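Alcohol dehydrogenase IV (Corynebacterium glutamicum, PDB 3IV7) is an iron-containing alcohol dehydrogenase family member that probably reduces maleylacetate with a nicotinamide cofactor. Local coordinates at residues A82-N87 with T111-V116; L92-V95 with T100-L103. All coordinates share one frame; numbering follows the deposited sequence.

Contact 1 (A82-N87 with T111-V116); sequences AVATDN and TALPIV
T111 and T85 meet through their methyl groups, and the T111 side chain is the one to follow. Its CB leaves the backbone in the direction of helix 74-86 and then splits. One branch, CG2, runs out to the neighbouring helix and meets T85 CG2 at 3.8 Å; it can do so because chi1 of 63° sets CG2 opposite the carbonyl carbon and beside the backbone N. The other branch, OG1, stays with its own chain. It takes the N-H of L113 in a nearly straight bond, N to OG1 3.2 Å with 160° at the hydrogen, which makes an ST turn, and it also bonds to I107 O one helical turn back. T85 is split in the same way: its methyl faces T111, while its hydroxyl turns back to carbonyls of its own helix, with R81 O and A82 O both within reach.

The turn comes just where helix 98-111 ends. A112 takes a positive phi of 66°, and the chain swings round so that the L113 side chain also faces the other segment. L113 reaches it with one methyl, CD1, which stops 4.0 Å from A84 CB. That CB points from the helix toward the leucine. L113 also packs on I89 in the loop after helix 74-86, and A84 on I107 of helix 98-111.

Between the segments, then, the touching atoms are all carbons of methyl groups. With both threonine hydroxyls turned back to their own parts of the chain, the contact rests on apolar packing between the last turn of helix 74-86 and the end of helix 98-111 with the loop that follows, the threonine side toward the surface and A84 buried, and it has no directional bond to fix it.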
ATOM      1  N   ALA A  82       6.376 -10.609 -31.383  1.00 24.08           N
ATOM      2  CA  ALA A  82       7.405 -10.962 -32.359  1.00 26.78           C
ATOM      3  C   ALA A  82       8.441  -9.827 -32.522  1.00 27.62           C
ATOM      4  O   ALA A  82       9.644 -10.080 -32.554  1.00 29.98           O
ATOM      5  CB  ALA A  82       6.758 -11.299 -33.701  1.00 27.16           C
ATOM      6  N   VAL A  83       7.961  -8.596 -32.658  1.00 27.02           N
ATOM      7  CA  VAL A  83       8.857  -7.419 -32.717  1.00 28.75           C
ATOM      8  C   VAL A  83       9.789  -7.391 -31.484  1.00 29.48           C
ATOM      9  O   VAL A  83      11.033  -7.275 -31.620  1.00 28.43           O
ATOM     10  CB  VAL A  83       8.041  -6.098 -32.809  1.00 29.28           C
ATOM     11  CG1 VAL A  83       8.935  -4.882 -32.610  1.00 27.37           C
ATOM     12  CG2 VAL A  83       7.317  -6.018 -34.163  1.00 30.98           C
ATOM     13  N   ALA A  84       9.197  -7.563 -30.296  1.00 27.60           N
ATOM     14  CA  ALA A  84       9.962  -7.623 -29.054  1.00 28.29           C
ATOM     15  C   ALA A  84      11.059  -8.692 -29.102  1.00 28.83           C
ATOM     16  O   ALA A  84      12.243  -8.408 -28.858  1.00 27.42           O
ATOM     17  CB  ALA A  84       9.009  -7.892 -27.841  1.00 28.68           C
ATOM     18  N   THR A  85      10.666  -9.916 -29.410  1.00 28.94           N
ATOM     19  CA  THR A  85      11.589 -11.021 -29.410  1.00 28.18           C
ATOM     20  C   THR A  85      12.625 -10.927 -30.564  1.00 28.41           C
ATOM     21  O   THR A  85      13.810 -11.143 -30.345  1.00 26.83           O
ATOM     22  CB  THR A  85      10.841 -12.372 -29.476  1.00 29.40           C
ATOM     23  OG1 THR A  85      10.061 -12.419 -30.660  1.00 36.33           O
ATOM     24  CG2 THR A  85       9.933 -12.544 -28.291  1.00 17.10           C
ATOM     25  N   ASP A  86      12.172 -10.600 -31.770  1.00 29.02           N
ATOM     26  CA  ASP A  86      13.076 -10.489 -32.928  1.00 30.53           C
ATOM     27  C   ASP A  86      14.168  -9.439 -32.729  1.00 29.59           C
ATOM     28  O   ASP A  86      15.271  -9.580 -33.248  1.00 28.46           O
ATOM     29  CB  ASP A  86      12.301 -10.132 -34.201  1.00 32.61           C
ATOM     30  CG  ASP A  86      11.439 -11.278 -34.716  1.00 34.24           C
ATOM     31  OD1 ASP A  86      11.552 -12.407 -34.193  1.00 30.79           O
ATOM     32  OD2 ASP A  86      10.640 -11.037 -35.645  1.00 27.07           O
ATOM     33  N   ASN A  87      13.848  -8.383 -31.999  1.00 28.20           N
ATOM     34  CA  ASN A  87      14.760  -7.274 -31.823  1.00 27.60           C
ATOM     35  C   ASN A  87      15.504  -7.344 -30.507  1.00 29.65           C
ATOM     36  O   ASN A  87      16.213  -6.404 -30.128  1.00 31.07           O
ATOM     37  CB  ASN A  87      13.992  -5.963 -31.944  1.00 25.87           C
ATOM     38  CG  ASN A  87      13.572  -5.672 -33.367  1.00 26.37           C
ATOM     39  OD1 ASN A  87      14.389  -5.268 -34.187  1.00 28.84           O
ATOM     40  ND2 ASN A  87      12.290  -5.837 -33.661  1.00 29.41           N
ATOM     41  N   THR A 111       6.729 -12.986 -22.906  1.00 25.55           N
ATOM     42  CA  THR A 111       8.174 -12.708 -22.904  1.00 25.81           C
ATOM     43  C   THR A 111       8.746 -12.479 -21.506  1.00 27.02           C
ATOM     44  O   THR A 111       9.951 -12.530 -21.319  1.00 24.35           O
ATOM     45  CB  THR A 111       8.476 -11.425 -23.707  1.00 27.39           C
ATOM     46  OG1 THR A 111       7.854 -10.311 -23.069  1.00 21.31           O
ATOM     47  CG2 THR A 111       7.971 -11.543 -25.152  1.00 24.74           C
ATOM     48  N   ALA A 112       7.879 -12.183 -20.535  1.00 25.72           N
ATOM     49  CA  ALA A 112       8.324 -11.855 -19.193  1.00 25.43           C
ATOM     50  C   ALA A 112       9.127 -10.539 -19.143  1.00 27.24           C
ATOM     51  O   ALA A 112       9.744 -10.252 -18.142  1.00 27.75           O
ATOM     52  CB  ALA A 112       9.192 -13.059 -18.569  1.00 25.35           C
ATOM     53  N   LEU A 113       9.050  -9.714 -20.191  1.00 25.80           N
ATOM     54  CA  LEU A 113       9.781  -8.455 -20.213  1.00 22.96           C
ATOM     55  C   LEU A 113       9.188  -7.474 -19.220  1.00 23.22           C
ATOM     56  O   LEU A 113       7.973  -7.412 -19.054  1.00 25.99           O
ATOM     57  CB  LEU A 113       9.768  -7.826 -21.606  1.00 20.55           C
ATOM     58  CG  LEU A 113      10.684  -8.483 -22.648  1.00 23.79           C
ATOM     59  CD1 LEU A 113      10.333  -7.933 -24.022  1.00 20.19           C
ATOM     60  CD2 LEU A 113      12.226  -8.258 -22.293  1.00 25.66           C
ATOM     61  N   PRO A 114      10.032  -6.671 -18.606  1.00 22.78           N
ATOM     62  CA  PRO A 114       9.560  -5.660 -17.691  1.00 25.32           C
ATOM     63  C   PRO A 114       8.961  -4.494 -18.427  1.00 26.16           C
ATOM     64  O   PRO A 114       9.350  -4.199 -19.589  1.00 24.98           O
ATOM     65  CB  PRO A 114      10.829  -5.239 -16.946  1.00 26.13           C
ATOM     66  CG  PRO A 114      11.920  -5.578 -17.858  1.00 27.96           C
ATOM     67  CD  PRO A 114      11.504  -6.778 -18.600  1.00 25.53           C
ATOM     68  N   ILE A 115       7.994  -3.848 -17.790  1.00 25.37           N
ATOM     69  CA  ILE A 115       7.302  -2.730 -18.378  1.00 24.36           C
ATOM     70  C   ILE A 115       7.476  -1.486 -17.524  1.00 24.33           C
ATOM     71  O   ILE A 115       7.318  -1.544 -16.295  1.00 24.91           O
ATOM     72  CB  ILE A 115       5.794  -3.001 -18.431  1.00 28.22           C
ATOM     73  CG1 ILE A 115       5.454  -4.143 -19.380  1.00 22.15           C
ATOM     74  CG2 ILE A 115       5.030  -1.728 -18.827  1.00 22.25           C
ATOM     75  CD1 ILE A 115       3.997  -4.618 -19.175  1.00 20.40           C
ATOM     76  N   VAL A 116       7.813  -0.372 -18.158  1.00 24.02           N
ATOM     77  CA  VAL A 116       7.731   0.927 -17.506  1.00 23.64           C
ATOM     78  C   VAL A 116       6.493   1.620 -18.123  1.00 25.45           C
ATOM     79  O   VAL A 116       6.433   1.803 -19.318  1.00 27.87           O
ATOM     80  CB  VAL A 116       8.999   1.792 -17.729  1.00 24.42           C
ATOM     81  CG1 VAL A 116       8.811   3.182 -17.134  1.00 24.92           C
ATOM     82  CG2 VAL A 116      10.257   1.110 -17.137  1.00 22.90           C
TER

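Contact 2 (L92-V95 with T100-L103)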
ATOM      1  N   LEU A  92      10.198  -2.813 -22.028  1.00 21.70           N
ATOM      2  CA  LEU A  92       8.997  -2.245 -22.641  1.00 23.53           C
ATOM      3  C   LEU A  92       8.672  -0.917 -21.972  1.00 24.85           C
ATOM      4  O   LEU A  92       8.656  -0.826 -20.735  1.00 23.71           O
ATOM      5  CB  LEU A  92       7.794  -3.190 -22.441  1.00 26.28           C
ATOM      6  CG  LEU A  92       7.927  -4.605 -22.998  1.00 26.00           C
ATOM      7  CD1 LEU A  92       6.713  -5.455 -22.630  1.00 24.88           C
ATOM      8  CD2 LEU A  92       8.118  -4.543 -24.469  1.00 23.15           C
ATOM      9  N   VAL A  93       8.437   0.121 -22.773  1.00 23.38           N
ATOM     10  CA  VAL A  93       7.990   1.400 -22.239  1.00 26.59           C
ATOM     11  C   VAL A  93       6.703   1.781 -22.967  1.00 26.72           C
ATOM     12  O   VAL A  93       6.674   1.819 -24.174  1.00 26.35           O
ATOM     13  CB  VAL A  93       9.055   2.568 -22.420  1.00 26.10           C
ATOM     14  CG1 VAL A  93       8.522   3.836 -21.785  1.00 23.33           C
ATOM     15  CG2 VAL A  93      10.450   2.190 -21.813  1.00 23.29           C
ATOM     16  N   CYS A  94       5.615   2.011 -22.226  1.00 27.37           N
ATOM     17  CA  CYS A  94       4.374   2.367 -22.881  1.00 27.08           C
ATOM     18  C   CYS A  94       3.919   3.730 -22.487  1.00 28.34           C
ATOM     19  O   CYS A  94       3.947   4.088 -21.318  1.00 31.10           O
ATOM     20  CB  CYS A  94       3.285   1.308 -22.631  1.00 26.58           C
ATOM     21  SG  CYS A  94       3.044   0.802 -20.882  1.00 28.42           S
ATOM     22  N   VAL A  95       3.532   4.524 -23.481  1.00 29.22           N
ATOM     23  CA  VAL A  95       3.093   5.886 -23.243  1.00 28.96           C
ATOM     24  C   VAL A  95       1.684   6.062 -23.807  1.00 30.07           C
ATOM     25  O   VAL A  95       1.483   6.039 -25.028  1.00 27.10           O
ATOM     26  CB  VAL A  95       4.017   6.859 -23.923  1.00 31.31           C
ATOM     27  CG1 VAL A  95       3.591   8.313 -23.570  1.00 29.87           C
ATOM     28  CG2 VAL A  95       5.494   6.554 -23.537  1.00 23.74           C
ATOM     29  N   THR A 100      -2.879   1.026 -24.816  1.00 26.59           N
ATOM     30  CA  THR A 100      -1.448   1.050 -25.009  1.00 24.97           C
ATOM     31  C   THR A 100      -0.768   0.236 -23.918  1.00 25.06           C
ATOM     32  O   THR A 100       0.068  -0.607 -24.183  1.00 25.59           O
ATOM     33  CB  THR A 100      -0.940   2.469 -24.986  1.00 24.82           C
ATOM     34  OG1 THR A 100      -1.711   3.259 -25.912  1.00 25.36           O
ATOM     35  CG2 THR A 100       0.557   2.490 -25.367  1.00 22.23           C
ATOM     36  N   ILE A 101      -1.157   0.492 -22.683  1.00 28.70           N
ATOM     37  CA  ILE A 101      -0.670  -0.285 -21.562  1.00 29.40           C
ATOM     38  C   ILE A 101      -1.099  -1.739 -21.756  1.00 29.75           C
ATOM     39  O   ILE A 101      -0.349  -2.674 -21.439  1.00 27.73           O
ATOM     40  CB  ILE A 101      -1.203   0.265 -20.232  1.00 30.03           C
ATOM     41  CG1 ILE A 101      -0.606   1.673 -19.953  1.00 30.26           C
ATOM     42  CG2 ILE A 101      -0.863  -0.689 -19.091  1.00 30.21           C
ATOM     43  CD1 ILE A 101      -1.369   2.507 -18.882  1.00 42.16           C
ATOM     44  N   GLY A 102      -2.290  -1.931 -22.317  1.00 27.33           N
ATOM     45  CA  GLY A 102      -2.815  -3.284 -22.556  1.00 26.03           C
ATOM     46  C   GLY A 102      -1.919  -4.110 -23.476  1.00 25.05           C
ATOM     47  O   GLY A 102      -1.718  -5.324 -23.242  1.00 23.45           O
ATOM     48  N   LEU A 103      -1.373  -3.470 -24.519  1.00 25.31           N
ATOM     49  CA  LEU A 103      -0.504  -4.157 -25.449  1.00 25.58           C
ATOM     50  C   LEU A 103       0.843  -4.495 -24.803  1.00 24.02           C
ATOM     51  O   LEU A 103       1.381  -5.584 -25.011  1.00 22.76           O
ATOM     52  CB  LEU A 103      -0.311  -3.337 -26.737  1.00 26.74           C
ATOM     53  CG  LEU A 103       0.502  -4.015 -27.850  1.00 30.33           C
ATOM     54  CD1 LEU A 103      -0.135  -5.330 -28.279  1.00 24.64           C
ATOM     55  CD2 LEU A 103       0.721  -3.076 -29.088  1.00 26.42           C
TER
HETATM   56  O   HOH W   1      -0.569   5.576 -26.832  1.00 27.37           O
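The flat group here is the carbonyl of V95, and T100 CG2 sits over one of its faces, 3.7 Å from V95 O. A water donates to V95 O at 2.8 Å and accepts from T100 OG1 at 2.7 Å. The threonine therefore approaches this one carbonyl twice, directly with its methyl and through water with its hydroxyl. Chi1 of -52° makes this possible, setting CG2 opposite the backbone N and OG1 opposite the carbonyl carbon. The strand and helix belong to a beta-alpha-beta crossover, 91-96, 98-111 and 115-119, of a Rossmann-like parallel sheet; the glycine-rich turn between the two segments matches the one that in this family generally receives the cofactor's phosphates. Further back along the strand, C94 points at the helix. Its CB lies 4.0 Å from T100 CG2, and its SG packs against the flank of I101, 3.9 Å from CG1 and equally far from CA. A104 and, from strand 115-119, I115 and A117 also pack on C94, while I101 extends on to S125 and E126.

How the contacts relate
Contact 2 lies inside the beta-alpha-beta unit, whereas contact 1, its centre about 11 Å away, joins the far end of that unit's helix, and the loop after it, to the preceding helix 74-86. Contact 2 is fully buried and ties the start of helix 98-111 to strand 91-96; contact 1 lies nearer the surface. Both segments of contact 2 fall in the chain between the two segments of contact 1. Strand pairing connects them: V116 N to L92 O is 2.7 Å, and I115 packs on both L92 and C94. Both are largely apolar, but contact 2 adds sulfur packing and a water bridge, whereas contact 1 has methyl groups alone across its interface.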